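Local atomic coordinates of maltose/maltodextrin-binding protein (Thermus thermophilus, PDB entry 2GH9), a protein that binds maltotriose and, as periplasmic sugar-binding proteins of this family generally do, probably hands it to a membrane transporter. Residues 58-64 with 266-272; 109-113 with 305-309; 134-139 with 205-209; 145-151 with 226-231. All blocks are in the same frame, centred on the assembly; numbering follows the deposited sequence.

Interaction 1: 58-64 with 266-272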
loop_
_atom_site.group_PDB
_atom_site.type_symbol
_atom_site.label_atom_id
_atom_site.label_comp_id
_atom_site.label_asym_id
_atom_site.label_seq_id
_atom_site.Cartn_x
_atom_site.Cartn_y
_atom_site.Cartn_z
ATOM N N LEU A 58 -17.167 -8.193 7.674
ATOM C CA LEU A 58 -16.500 -7.440 6.622
ATOM C C LEU A 58 -15.093 -7.000 7.033
ATOM O O LEU A 58 -14.722 -7.049 8.209
ATOM C CB LEU A 58 -17.347 -6.243 6.126
ATOM C CG LEU A 58 -17.945 -5.147 7.005
ATOM C CD1 LEU A 58 -18.444 -3.986 6.150
ATOM C CD2 LEU A 58 -19.072 -5.702 7.845
ATOM N N VAL A 59 -14.286 -6.652 6.030
ATOM C CA VAL A 59 -12.950 -6.095 6.283
ATOM C C VAL A 59 -12.944 -4.742 5.625
ATOM O O VAL A 59 -13.226 -4.636 4.431
ATOM C CB VAL A 59 -11.791 -6.945 5.719
ATOM C CG1 VAL A 59 -10.427 -6.383 6.214
ATOM C CG2 VAL A 59 -11.913 -8.393 6.132
ATOM N N VAL A 60 -12.707 -3.716 6.436
ATOM C CA VAL A 60 -12.533 -2.333 5.997
ATOM C C VAL A 60 -11.112 -1.892 6.388
ATOM O O VAL A 60 -10.878 -1.533 7.551
ATOM C CB VAL A 60 -13.543 -1.431 6.691
ATOM C CG1 VAL A 60 -13.366 0.011 6.234
ATOM C CG2 VAL A 60 -14.990 -1.919 6.430
ATOM N N THR A 61 -10.132 -1.900 5.484
ATOM C CA THR A 61 -10.192 -2.343 4.098
ATOM C C THR A 61 -9.078 -3.369 3.856
ATOM O O THR A 61 -8.171 -3.538 4.686
ATOM C CB THR A 61 -9.950 -1.157 3.141
ATOM O OG1 THR A 61 -8.849 -0.359 3.630
ATOM C CG2 THR A 61 -11.239 -0.288 3.015
ATOM N N VAL A 62 -9.137 -4.041 2.714
ATOM C CA VAL A 62 -8.035 -4.880 2.262
ATOM C C VAL A 62 -7.376 -4.266 1.034
ATOM O O VAL A 62 -8.046 -3.631 0.227
ATOM C CB VAL A 62 -8.505 -6.336 1.886
ATOM C CG1 VAL A 62 -9.136 -7.051 3.103
ATOM C CG2 VAL A 62 -9.461 -6.331 0.618
ATOM N N PRO A 63 -6.056 -4.493 0.863
ATOM C CA PRO A 63 -5.384 -4.086 -0.364
ATOM C C PRO A 63 -5.739 -5.069 -1.462
ATOM O O PRO A 63 -5.954 -6.254 -1.198
ATOM C CB PRO A 63 -3.891 -4.188 -0.006
ATOM C CG PRO A 63 -3.856 -5.285 0.993
ATOM C CD PRO A 63 -5.139 -5.176 1.784
ATOM N N HIS A 64 -5.816 -4.578 -2.680
ATOM C CA HIS A 64 -6.254 -5.401 -3.804
ATOM C C HIS A 64 -5.363 -6.572 -4.187
ATOM O O HIS A 64 -5.825 -7.489 -4.861
ATOM C CB HIS A 64 -6.513 -4.533 -5.017
ATOM C CG HIS A 64 -5.283 -4.124 -5.772
ATOM N ND1 HIS A 64 -4.658 -2.911 -5.576
ATOM C CD2 HIS A 64 -4.606 -4.742 -6.775
ATOM C CE1 HIS A 64 -3.646 -2.803 -6.425
ATOM N NE2 HIS A 64 -3.584 -3.905 -7.156
ATOM N N LEU A 266 0.880 1.049 -7.112
ATOM C CA LEU A 266 -0.412 1.624 -6.796
ATOM C C LEU A 266 -1.183 0.523 -6.100
ATOM O O LEU A 266 -1.151 -0.647 -6.513
ATOM C CB LEU A 266 -1.131 2.133 -8.056
ATOM C CG LEU A 266 -0.289 3.108 -8.896
ATOM C CD1 LEU A 266 -0.925 3.420 -10.248
ATOM C CD2 LEU A 266 -0.008 4.408 -8.139
ATOM N N GLY A 267 -1.788 0.880 -4.985
ATOM C CA GLY A 267 -2.572 -0.046 -4.209
ATOM C C GLY A 267 -3.967 0.507 -4.155
ATOM O O GLY A 267 -4.144 1.707 -4.038
ATOM N N VAL A 268 -4.952 -0.376 -4.239
ATOM C CA VAL A 268 -6.334 0.000 -4.031
ATOM C C VAL A 268 -6.833 -0.708 -2.790
ATOM O O VAL A 268 -6.734 -1.942 -2.682
ATOM C CB VAL A 268 -7.222 -0.334 -5.248
ATOM C CG1 VAL A 268 -8.626 0.128 -4.995
ATOM C CG2 VAL A 268 -6.657 0.297 -6.505
ATOM N N GLN A 269 -7.343 0.082 -1.847
ATOM C CA GLN A 269 -7.991 -0.451 -0.669
ATOM C C GLN A 269 -9.496 -0.539 -0.928
ATOM O O GLN A 269 -10.097 0.412 -1.406
ATOM C CB GLN A 269 -7.722 0.438 0.538
ATOM C CG GLN A 269 -6.256 0.519 0.956
ATOM C CD GLN A 269 -5.801 -0.619 1.854
ATOM O OE1 GLN A 269 -6.588 -1.218 2.581
ATOM N NE2 GLN A 269 -4.507 -0.914 1.809
ATOM N N GLY A 270 -10.091 -1.676 -0.580
ATOM C CA GLY A 270 -11.528 -1.867 -0.762
ATOM C C GLY A 270 -12.176 -2.629 0.360
ATOM O O GLY A 270 -11.505 -3.355 1.140
ATOM N N VAL A 271 -13.491 -2.455 0.466
ATOM C CA VAL A 271 -14.263 -3.173 1.452
ATOM C C VAL A 271 -14.673 -4.529 0.867
ATOM O O VAL A 271 -15.163 -4.606 -0.279
ATOM C CB VAL A 271 -15.530 -2.393 1.898
ATOM C CG1 VAL A 271 -16.280 -3.193 2.950
ATOM C CG2 VAL A 271 -15.171 -0.948 2.424
ATOM N N VAL A 272 -14.474 -5.589 1.644
ATOM C CA VAL A 272 -14.901 -6.933 1.240
ATOM C C VAL A 272 -15.859 -7.496 2.271
ATOM O O VAL A 272 -15.754 -7.229 3.474
ATOM C CB VAL A 272 -13.718 -7.919 1.004
ATOM C CG1 VAL A 272 -12.860 -7.453 -0.199
ATOM C CG2 VAL A 272 -12.881 -8.072 2.284
#

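Interaction 2: 109-113 with 305-309. With GLC (alpha-D-glucopyranose), chain B; GLC (alpha-D-glucopyranose), chain C.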
loop_
_atom_site.group_PDB
_atom_site.type_symbol
_atom_site.label_atom_id
_atom_site.label_comp_id
_atom_site.label_asym_id
_atom_site.label_seq_id
_atom_site.Cartn_x
_atom_site.Cartn_y
_atom_site.Cartn_z
ATOM N N PRO A 109 -14.270 -0.948 -4.234
ATOM C CA PRO A 109 -13.055 -0.155 -4.256
ATOM C C PRO A 109 -13.296 1.208 -3.620
ATOM O O PRO A 109 -14.301 1.874 -3.923
ATOM C CB PRO A 109 -12.741 0.003 -5.755
ATOM C CG PRO A 109 -13.583 -0.977 -6.458
ATOM C CD PRO A 109 -14.790 -1.161 -5.600
ATOM N N ALA A 110 -12.390 1.619 -2.739
ATOM C CA ALA A 110 -12.612 2.819 -1.943
ATOM C C ALA A 110 -11.506 3.850 -2.102
ATOM O O ALA A 110 -11.778 5.007 -2.440
ATOM C CB ALA A 110 -12.816 2.440 -0.462
ATOM N N PHE A 111 -10.262 3.441 -1.846
ATOM C CA PHE A 111 -9.143 4.381 -1.778
ATOM C C PHE A 111 -7.946 3.899 -2.565
ATOM O O PHE A 111 -7.707 2.686 -2.690
ATOM C CB PHE A 111 -8.728 4.604 -0.319
ATOM C CG PHE A 111 -9.886 4.824 0.613
ATOM C CD1 PHE A 111 -10.627 5.994 0.547
ATOM C CD2 PHE A 111 -10.233 3.868 1.550
ATOM C CE1 PHE A 111 -11.722 6.193 1.394
ATOM C CE2 PHE A 111 -11.313 4.075 2.406
ATOM C CZ PHE A 111 -12.052 5.244 2.317
ATOM N N ALA A 112 -7.221 4.845 -3.138
ATOM C CA ALA A 112 -5.983 4.557 -3.834
ATOM C C ALA A 112 -4.837 5.140 -3.034
ATOM O O ALA A 112 -4.996 6.136 -2.324
ATOM C CB ALA A 112 -6.017 5.130 -5.244
ATOM N N GLU A 113 -3.674 4.505 -3.141
ATOM C CA GLU A 113 -2.529 4.888 -2.345
ATOM C C GLU A 113 -1.250 4.442 -3.020
ATOM O O GLU A 113 -1.243 3.523 -3.816
ATOM C CB GLU A 113 -2.613 4.212 -0.985
ATOM C CG GLU A 113 -2.644 2.677 -1.070
ATOM C CD GLU A 113 -3.009 2.017 0.226
ATOM O OE1 GLU A 113 -3.490 2.739 1.103
ATOM O OE2 GLU A 113 -2.793 0.781 0.386
ATOM N N ARG A 305 -5.698 8.959 2.235
ATOM C CA ARG A 305 -5.798 8.045 1.089
ATOM C C ARG A 305 -6.779 8.625 0.064
ATOM O O ARG A 305 -7.714 9.337 0.422
ATOM C CB ARG A 305 -6.244 6.639 1.519
ATOM C CG ARG A 305 -5.379 6.038 2.614
ATOM C CD ARG A 305 -5.766 4.649 2.870
ATOM N NE ARG A 305 -5.512 4.235 4.248
ATOM C CZ ARG A 305 -4.967 3.082 4.597
ATOM N NH1 ARG A 305 -4.577 2.191 3.681
ATOM N NH2 ARG A 305 -4.812 2.801 5.872
ATOM N N ILE A 306 -6.528 8.357 -1.200
ATOM C CA ILE A 306 -7.183 9.110 -2.280
ATOM C C ILE A 306 -8.453 8.384 -2.718
ATOM O O ILE A 306 -8.393 7.205 -3.031
ATOM C CB ILE A 306 -6.225 9.299 -3.477
ATOM C CG1 ILE A 306 -4.868 9.872 -3.002
ATOM C CG2 ILE A 306 -6.856 10.193 -4.599
ATOM C CD1 ILE A 306 -4.987 11.070 -2.029
ATOM N N PRO A 307 -9.612 9.073 -2.736
ATOM C CA PRO A 307 -10.829 8.415 -3.274
ATOM C C PRO A 307 -10.662 7.810 -4.667
ATOM O O PRO A 307 -9.973 8.380 -5.514
ATOM C CB PRO A 307 -11.855 9.555 -3.311
ATOM C CG PRO A 307 -11.425 10.445 -2.187
ATOM C CD PRO A 307 -9.909 10.423 -2.236
ATOM N N VAL A 308 -11.261 6.644 -4.896
ATOM C CA VAL A 308 -11.305 6.073 -6.240
ATOM C C VAL A 308 -12.594 6.509 -6.995
ATOM O O VAL A 308 -12.815 6.112 -8.142
ATOM C CB VAL A 308 -11.165 4.542 -6.228
ATOM C CG1 VAL A 308 -9.781 4.146 -5.642
ATOM C CG2 VAL A 308 -12.285 3.914 -5.454
ATOM N N SER A 309 -13.427 7.309 -6.332
ATOM C CA SER A 309 -14.574 7.949 -6.988
ATOM C C SER A 309 -14.081 9.111 -7.851
ATOM O O SER A 309 -13.537 10.078 -7.333
ATOM C CB SER A 309 -15.575 8.448 -5.940
ATOM O OG SER A 309 -16.538 9.339 -6.479
HETATM C C1 GLC B . -1.162 0.183 8.462
HETATM C C2 GLC B . -1.853 0.892 7.298
HETATM C C3 GLC B . -1.623 0.115 6.018
HETATM C C4 GLC B . -0.113 -0.037 5.776
HETATM C C5 GLC B . 0.571 -0.740 6.959
HETATM C C6 GLC B . 2.104 -0.736 6.806
HETATM O O1 GLC B . -1.852 -1.038 8.716
HETATM O O2 GLC B . -3.262 1.067 7.569
HETATM O O3 GLC B . -2.259 0.741 4.892
HETATM O O4 GLC B . 0.086 -0.901 4.670
HETATM O O5 GLC B . 0.218 -0.074 8.170
HETATM O O6 GLC B . 2.755 -1.340 7.940
HETATM C C1 GLC C . 0.787 -0.325 3.556
HETATM C C2 GLC C . -0.024 -0.575 2.299
HETATM C C3 GLC C . -0.045 -2.090 1.996
HETATM C C4 GLC C . 1.343 -2.710 1.968
HETATM C C5 GLC C . 2.116 -2.329 3.228
HETATM C C6 GLC C . 3.570 -2.807 3.144
HETATM O O2 GLC C . -1.367 -0.123 2.493
HETATM O O3 GLC C . -0.712 -2.332 0.776
HETATM O O4 GLC C . 1.237 -4.144 1.863
HETATM O O5 GLC C . 2.095 -0.896 3.424
HETATM O O6 GLC C . 4.136 -3.041 4.437
#

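Interaction 3: 134-139 with 205-209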
loop_
_atom_site.group_PDB
_atom_site.type_symbol
_atom_site.label_atom_id
_atom_site.label_comp_id
_atom_site.label_asym_id
_atom_site.label_seq_id
_atom_site.Cartn_x
_atom_site.Cartn_y
_atom_site.Cartn_z
ATOM N N PHE A 134 19.064 15.421 -3.207
ATOM C CA PHE A 134 18.453 14.643 -2.130
ATOM C C PHE A 134 19.513 14.029 -1.242
ATOM O O PHE A 134 19.431 14.129 -0.028
ATOM C CB PHE A 134 17.569 13.521 -2.708
ATOM C CG PHE A 134 17.250 12.414 -1.717
ATOM C CD1 PHE A 134 16.219 12.566 -0.789
ATOM C CD2 PHE A 134 17.957 11.216 -1.743
ATOM C CE1 PHE A 134 15.930 11.559 0.117
ATOM C CE2 PHE A 134 17.660 10.208 -0.855
ATOM C CZ PHE A 134 16.639 10.382 0.080
ATOM N N LEU A 135 20.486 13.373 -1.873
ATOM C CA LEU A 135 21.573 12.725 -1.174
ATOM C C LEU A 135 22.328 13.698 -0.289
ATOM O O LEU A 135 22.536 13.422 0.893
ATOM C CB LEU A 135 22.532 12.042 -2.156
ATOM C CG LEU A 135 23.705 11.277 -1.533
ATOM C CD1 LEU A 135 23.238 10.264 -0.475
ATOM C CD2 LEU A 135 24.526 10.604 -2.649
ATOM N N ALA A 136 22.704 14.838 -0.858
ATOM C CA ALA A 136 23.456 15.869 -0.131
ATOM C C ALA A 136 22.675 16.398 1.077
ATOM O O ALA A 136 23.223 16.523 2.175
ATOM C CB ALA A 136 23.826 17.015 -1.065
ATOM N N LEU A 137 21.392 16.679 0.863
ATOM C CA LEU A 137 20.482 17.111 1.921
ATOM C C LEU A 137 20.301 16.063 3.026
ATOM O O LEU A 137 20.400 16.393 4.210
ATOM C CB LEU A 137 19.126 17.452 1.317
ATOM C CG LEU A 137 18.016 18.024 2.191
ATOM C CD1 LEU A 137 18.463 19.334 2.841
ATOM C CD2 LEU A 137 16.737 18.227 1.353
ATOM N N ALA A 138 20.023 14.816 2.643
ATOM C CA ALA A 138 19.743 13.758 3.605
ATOM C C ALA A 138 20.950 13.507 4.511
ATOM O O ALA A 138 20.800 13.297 5.707
ATOM C CB ALA A 138 19.330 12.453 2.883
ATOM N N GLN A 139 22.143 13.509 3.920
ATOM C CA GLN A 139 23.375 13.304 4.686
ATOM C C GLN A 139 23.634 14.485 5.628
ATOM O O GLN A 139 24.039 14.279 6.782
ATOM C CB GLN A 139 24.574 13.076 3.755
ATOM C CG GLN A 139 24.624 11.643 3.161
ATOM C CD GLN A 139 25.633 11.498 2.043
ATOM O OE1 GLN A 139 26.018 12.477 1.410
ATOM N NE2 GLN A 139 26.039 10.274 1.772
ATOM N N LYS A 205 26.999 2.697 1.961
ATOM C CA LYS A 205 27.746 3.691 1.198
ATOM C C LYS A 205 27.282 5.071 1.573
ATOM O O LYS A 205 28.085 5.927 1.935
ATOM C CB LYS A 205 27.577 3.504 -0.309
ATOM C CG LYS A 205 28.362 4.545 -1.112
ATOM C CD LYS A 205 28.014 4.561 -2.576
ATOM C CE LYS A 205 28.389 3.272 -3.276
ATOM N NZ LYS A 205 28.347 3.488 -4.770
ATOM N N TYR A 206 25.976 5.301 1.441
ATOM C CA TYR A 206 25.414 6.618 1.663
ATOM C C TYR A 206 25.119 6.870 3.132
ATOM O O TYR A 206 24.938 8.013 3.524
ATOM C CB TYR A 206 24.146 6.841 0.803
ATOM C CG TYR A 206 24.309 6.503 -0.673
ATOM C CD1 TYR A 206 25.221 7.197 -1.481
ATOM C CD2 TYR A 206 23.544 5.508 -1.264
ATOM C CE1 TYR A 206 25.354 6.903 -2.842
ATOM C CE2 TYR A 206 23.683 5.191 -2.611
ATOM C CZ TYR A 206 24.586 5.891 -3.394
ATOM O OH TYR A 206 24.715 5.540 -4.707
ATOM N N ASN A 207 25.082 5.803 3.939
ATOM C CA ASN A 207 24.921 5.898 5.399
ATOM C C ASN A 207 23.655 6.671 5.805
ATOM O O ASN A 207 23.706 7.600 6.631
ATOM C CB ASN A 207 26.183 6.498 6.054
ATOM C CG ASN A 207 26.183 6.342 7.576
ATOM O OD1 ASN A 207 25.846 5.275 8.114
ATOM N ND2 ASN A 207 26.544 7.411 8.274
ATOM N N LEU A 208 22.519 6.284 5.208
ATOM C CA LEU A 208 21.255 6.977 5.452
ATOM C C LEU A 208 20.323 6.181 6.370
ATOM O O LEU A 208 19.676 6.757 7.266
ATOM C CB LEU A 208 20.554 7.317 4.121
ATOM C CG LEU A 208 21.199 8.408 3.258
ATOM C CD1 LEU A 208 20.354 8.725 2.027
ATOM C CD2 LEU A 208 21.413 9.670 4.068
ATOM N N VAL A 209 20.281 4.863 6.163
ATOM C CA VAL A 209 19.346 3.993 6.855
ATOM C C VAL A 209 20.101 2.903 7.613
ATOM O O VAL A 209 20.470 1.897 7.039
ATOM C CB VAL A 209 18.330 3.361 5.866
ATOM C CG1 VAL A 209 17.220 2.665 6.644
ATOM C CG2 VAL A 209 17.748 4.459 4.914
#

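Interaction 4: 145-151 with 226-231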
loop_
_atom_site.group_PDB
_atom_site.type_symbol
_atom_site.label_atom_id
_atom_site.label_comp_id
_atom_site.label_asym_id
_atom_site.label_seq_id
_atom_site.Cartn_x
_atom_site.Cartn_y
_atom_site.Cartn_z
ATOM N N ALA A 145 20.978 13.143 16.908
ATOM C CA ALA A 145 19.593 12.690 17.184
ATOM C C ALA A 145 18.580 12.948 16.046
ATOM O O ALA A 145 17.388 12.651 16.196
ATOM C CB ALA A 145 19.083 13.318 18.492
ATOM N N THR A 146 19.057 13.489 14.924
ATOM C CA THR A 146 18.204 13.854 13.784
ATOM C C THR A 146 18.552 12.999 12.574
ATOM O O THR A 146 19.705 12.564 12.414
ATOM C CB THR A 146 18.377 15.354 13.446
ATOM O OG1 THR A 146 17.931 16.134 14.564
ATOM C CG2 THR A 146 17.590 15.746 12.220
ATOM N N PHE A 147 17.552 12.736 11.735
ATOM C CA PHE A 147 17.751 11.910 10.546
ATOM C C PHE A 147 17.302 12.657 9.302
ATOM O O PHE A 147 16.287 13.362 9.320
ATOM C CB PHE A 147 16.981 10.600 10.680
ATOM C CG PHE A 147 17.495 9.699 11.768
ATOM C CD1 PHE A 147 18.511 8.783 11.507
ATOM C CD2 PHE A 147 16.958 9.756 13.052
ATOM C CE1 PHE A 147 18.989 7.941 12.509
ATOM C CE2 PHE A 147 17.436 8.919 14.059
ATOM C CZ PHE A 147 18.450 8.007 13.779
ATOM N N GLY A 148 18.065 12.528 8.223
ATOM C CA GLY A 148 17.679 13.156 6.951
ATOM C C GLY A 148 16.687 12.301 6.164
ATOM O O GLY A 148 15.780 12.836 5.531
ATOM N N PHE A 149 16.895 10.980 6.190
ATOM C CA PHE A 149 16.049 10.031 5.481
ATOM C C PHE A 149 15.986 8.648 6.120
ATOM O O PHE A 149 17.008 8.005 6.387
ATOM C CB PHE A 149 16.486 9.888 4.022
ATOM C CG PHE A 149 15.720 8.848 3.276
ATOM C CD1 PHE A 149 14.360 9.030 3.005
ATOM C CD2 PHE A 149 16.333 7.683 2.839
ATOM C CE1 PHE A 149 13.653 8.067 2.336
ATOM C CE2 PHE A 149 15.614 6.723 2.149
ATOM C CZ PHE A 149 14.279 6.919 1.906
ATOM N N LEU A 150 14.755 8.180 6.338
ATOM C CA LEU A 150 14.507 6.878 6.882
ATOM C C LEU A 150 13.290 6.277 6.183
ATOM O O LEU A 150 12.417 7.004 5.722
ATOM C CB LEU A 150 14.262 6.949 8.392
ATOM C CG LEU A 150 15.444 7.319 9.315
ATOM C CD1 LEU A 150 14.971 7.322 10.799
ATOM C CD2 LEU A 150 16.600 6.341 9.087
ATOM N N TYR A 151 13.263 4.955 6.115
ATOM C CA TYR A 151 12.102 4.219 5.587
ATOM C C TYR A 151 12.191 2.741 5.965
ATOM O O TYR A 151 13.239 2.270 6.424
ATOM C CB TYR A 151 11.957 4.411 4.051
ATOM C CG TYR A 151 12.791 3.488 3.183
ATOM C CD1 TYR A 151 14.177 3.582 3.171
ATOM C CD2 TYR A 151 12.192 2.546 2.339
ATOM C CE1 TYR A 151 14.946 2.753 2.394
ATOM C CE2 TYR A 151 12.964 1.696 1.543
ATOM C CZ TYR A 151 14.354 1.821 1.581
ATOM O OH TYR A 151 15.166 1.038 0.824
ATOM N N ALA A 226 11.727 14.412 14.287
ATOM C CA ALA A 226 13.171 14.182 14.218
ATOM C C ALA A 226 13.682 13.796 12.799
ATOM O O ALA A 226 14.897 13.612 12.608
ATOM C CB ALA A 226 13.573 13.124 15.233
ATOM N N LEU A 227 12.771 13.701 11.820
ATOM C CA LEU A 227 13.084 13.129 10.502
ATOM C C LEU A 227 12.660 14.005 9.326
ATOM O O LEU A 227 11.476 14.306 9.131
ATOM C CB LEU A 227 12.484 11.729 10.373
ATOM C CG LEU A 227 12.678 10.986 9.033
ATOM C CD1 LEU A 227 14.142 10.722 8.711
ATOM C CD2 LEU A 227 11.868 9.702 9.042
ATOM N N ALA A 228 13.654 14.393 8.530
ATOM C CA ALA A 228 13.464 15.283 7.412
ATOM C C ALA A 228 12.570 14.697 6.310
ATOM O O ALA A 228 11.644 15.349 5.835
ATOM C CB ALA A 228 14.850 15.653 6.813
ATOM N N MET A 229 12.895 13.476 5.905
ATOM C CA MET A 229 12.254 12.817 4.767
ATOM C C MET A 229 11.955 11.349 5.079
ATOM O O MET A 229 12.758 10.647 5.691
ATOM C CB MET A 229 13.147 12.927 3.520
ATOM C CG MET A 229 13.207 14.326 2.950
ATOM S SD MET A 229 14.399 14.691 1.640
ATOM C CE MET A 229 15.953 14.659 2.554
ATOM N N ILE A 230 10.776 10.895 4.656
ATOM C CA ILE A 230 10.407 9.494 4.744
ATOM C C ILE A 230 9.830 9.025 3.401
ATOM O O ILE A 230 9.238 9.792 2.678
ATOM C CB ILE A 230 9.375 9.263 5.892
ATOM C CG1 ILE A 230 9.272 7.784 6.262
ATOM C CG2 ILE A 230 8.012 9.893 5.539
ATOM C CD1 ILE A 230 8.294 7.493 7.449
ATOM N N LEU A 231 10.029 7.765 3.088
ATOM C CA LEU A 231 9.335 7.103 2.006
ATOM C C LEU A 231 8.164 6.376 2.682
ATOM O O LEU A 231 8.359 5.387 3.394
ATOM C CB LEU A 231 10.262 6.129 1.285
ATOM C CG LEU A 231 9.691 5.404 0.066
ATOM C CD1 LEU A 231 9.249 6.362 -1.067
ATOM C CD2 LEU A 231 10.677 4.374 -0.459
#

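Interaction 1: 58-64 with 266-272
The central sheet of one lobe of this solute-binding protein is knit here by an antiparallel pairing, Val59 with Val272 and Val62 with Gly270, both hydrogen-bonded pairs. Between them the register slips by one residue: a beta bulge, where the chain turns a corner at Val60 and a cis peptide precedes Thr61. Val59 N and Val62 N give near-straight bonds to Val272 O and Gly270 O. The bulge turns Thr61 toward the partner strand, and with OG1 lodged between its backbone N and carbonyl carbon (chi1 44°) the hydroxyl donates to Gln269 OE1 at 2.6 Å, from somewhat outside the amide plane. On the face that Val59 and Val62 share, Val272 wedges its branches in, CG1 3.7 Å from Val62 CG2 and CG2 3.8 Å from Val59 CB. His64 closes the pairing through its ring edge: ND1 accepts Val268 N at 2.9 Å in the ring plane. NE2 is bonded to Met335 O, consistent with a proton on NE2, and the ring is fixed from both nitrogens. Gln269 NE2 meets Glu113 outside the pair, and Pro63 and Gln269 touch the bound sugar, as fits the ligand cleft of a periplasmic binding protein.

Interaction 2: 109-113 with 305-309
Ala112 and Ile306 form an antiparallel hydrogen-bonded pair beside the non-hydrogen-bonded pair Phe111-Pro307, and Ala112 N reaches Ile306 O over a short 2.6 Å. The return bond runs from Ile306 N to Ala112 O. A third, from Val308 N to Ala110 O, approaches well above the carbonyl plane. Val308 leans over the 109-113 backbone, its CG1 3.9 Å from Ala112 CB and its CG2 3.9 Å from Pro109 CB. Arg305 and Glu113 run side by side toward the sugar. Their salt bridge joins Arg305 NH1 to the syn lone pair of Glu113 OE1 at 2.9 Å, with carboxylate and guanidinium planes 25° apart. Arg305 stays extended from CG to NE, which carries the guanidinium to the glucose of chain B: NH1 donates to its O3 at 3.0 Å, and NH2 to its O2 at 2.9 Å, the latter in the guanidinium plane. Glu113 OE2 accepts O2 of the chain C glucose at 2.7 Å, while Arg305 NE is held by a salt bridge to Glu13. Were Arg305 replaced by alanine, Glu113 OE1 and Glu13 would probably lose their positive mate, and O2 and O3 of the chain B glucose these donors. Outside the pair, Ala110 and Phe111 both face Gln269 of strand 265-273 in a classic beta bulge, the Phe111 ring stacks with Phe299 of helix 293-302, and Ile306 packs on helix 320-326.

Interaction 3: 134-139 with 205-209
Tyr206 comes first along 205-209, meeting Leu135 and Gln139 of helix 131-141. Its side chain crosses that of Leu135 at about a right angle, and the leucine approaches the ring obliquely, with CD2 3.7 Å from CD1 of Tyr206. Leu135 has CG anti to the backbone N (chi1 -178°), which swings both of its methyls out to the tyrosine. The Tyr206 ring also meets Trp131 edge-to-face. The carbonyl of the same tyrosine takes the one hydrogen bond across the contact: Gln139 NE2 gives its N-H to Tyr206 O at 3.1 Å, almost perfectly straight (176°) and in the plane of the glutamine amide. The acceptor side is bent, with a C=O...N angle of 117°. Asn207, the first residue past helix 189-204 to leave helical backbone angles, has positive phi, and there the chain turns so that Leu208 follows with its side chain reaching the helix. Leu208 settles among four helix residues. Its CD2 lies 3.7 Å from Ala138 CB and 3.9 Å from Gln139 CG, while CD1 lies 4.1 Å from Leu135 CD1 and 4.2 Å from Phe134 CE2. Val209 then passes on to pack against Phe149 and Ile153. Phe134 and Ala138 in turn rest on Met229 of strand 227-232. Here the turn after one helix seals against a neighbouring helix that lies on a sheet, the layered packing of an alpha/beta lobe such as those of the periplasmic binding proteins.

Interaction 4: 145-151 with 226-231
Phe147 and Leu227 form a parallel bridge at the rim of a four-stranded mixed sheet, where 149-150 is an edge strand beside 227-232. Phe147 N donates to Ala226 O at 2.9 Å, nearly along the C=O axis, and Phe147 O accepts Ala228 N at 2.9 Å. Both chains then turn a corner, at Gly148 and Ala228. Gly148 N is taken by Thr142 OG1, and Gly148 O receives a weak, bent bond from Met229 N. Leu150 N reaches Met229 O at 3.2 Å. Further on the pairing loosens: Leu150 O and Leu231 N, 3.6 Å apart, are buried and find no hydrogen-bond partner. Leu227 fills the side shared with Leu150, its CD1 3.5 Å from Phe147 CB and 3.7 Å from Leu150 CG. Phe149 has CG anti to its own N (chi1 176°), which lays the ring beside Leu231, with CE1 4.0 Å from Leu231 CB; the ring also meets Phe134 edge-to-face. With the Phe149 ring cut back to an alanine, a gap is likely to open beside Leu231 and Phe134 to lose one of its aromatic partners. Tyr151 lies alongside Leu231 as well; its hydroxyl is hydrogen-bonded to Asn159 OD1, and its CD2 meets Leu231 CD2 at 3.7 Å.

Interactions 1 and 2 have centres about 9 Å apart and touch in one sheet, where strand 265-273 lies between strands 58-63 and 104-113; together they line part of the sugar pocket. Interactions 3 and 4, about 10 Å apart, touch where helix 131-141 of interaction 3 packs on the four-stranded sheet of interaction 4, Phe134 on Phe149 and Met229, and Leu137 on Met229. The two pairs of contacts lie 27 to 34 Å apart between centres. Along the chain, all four segments of interactions 3 and 4 fall between 113 and 266, so the chain leaves the first sheet, builds the second and returns, consistent with the two-lobed, cleft-binding architecture of this family.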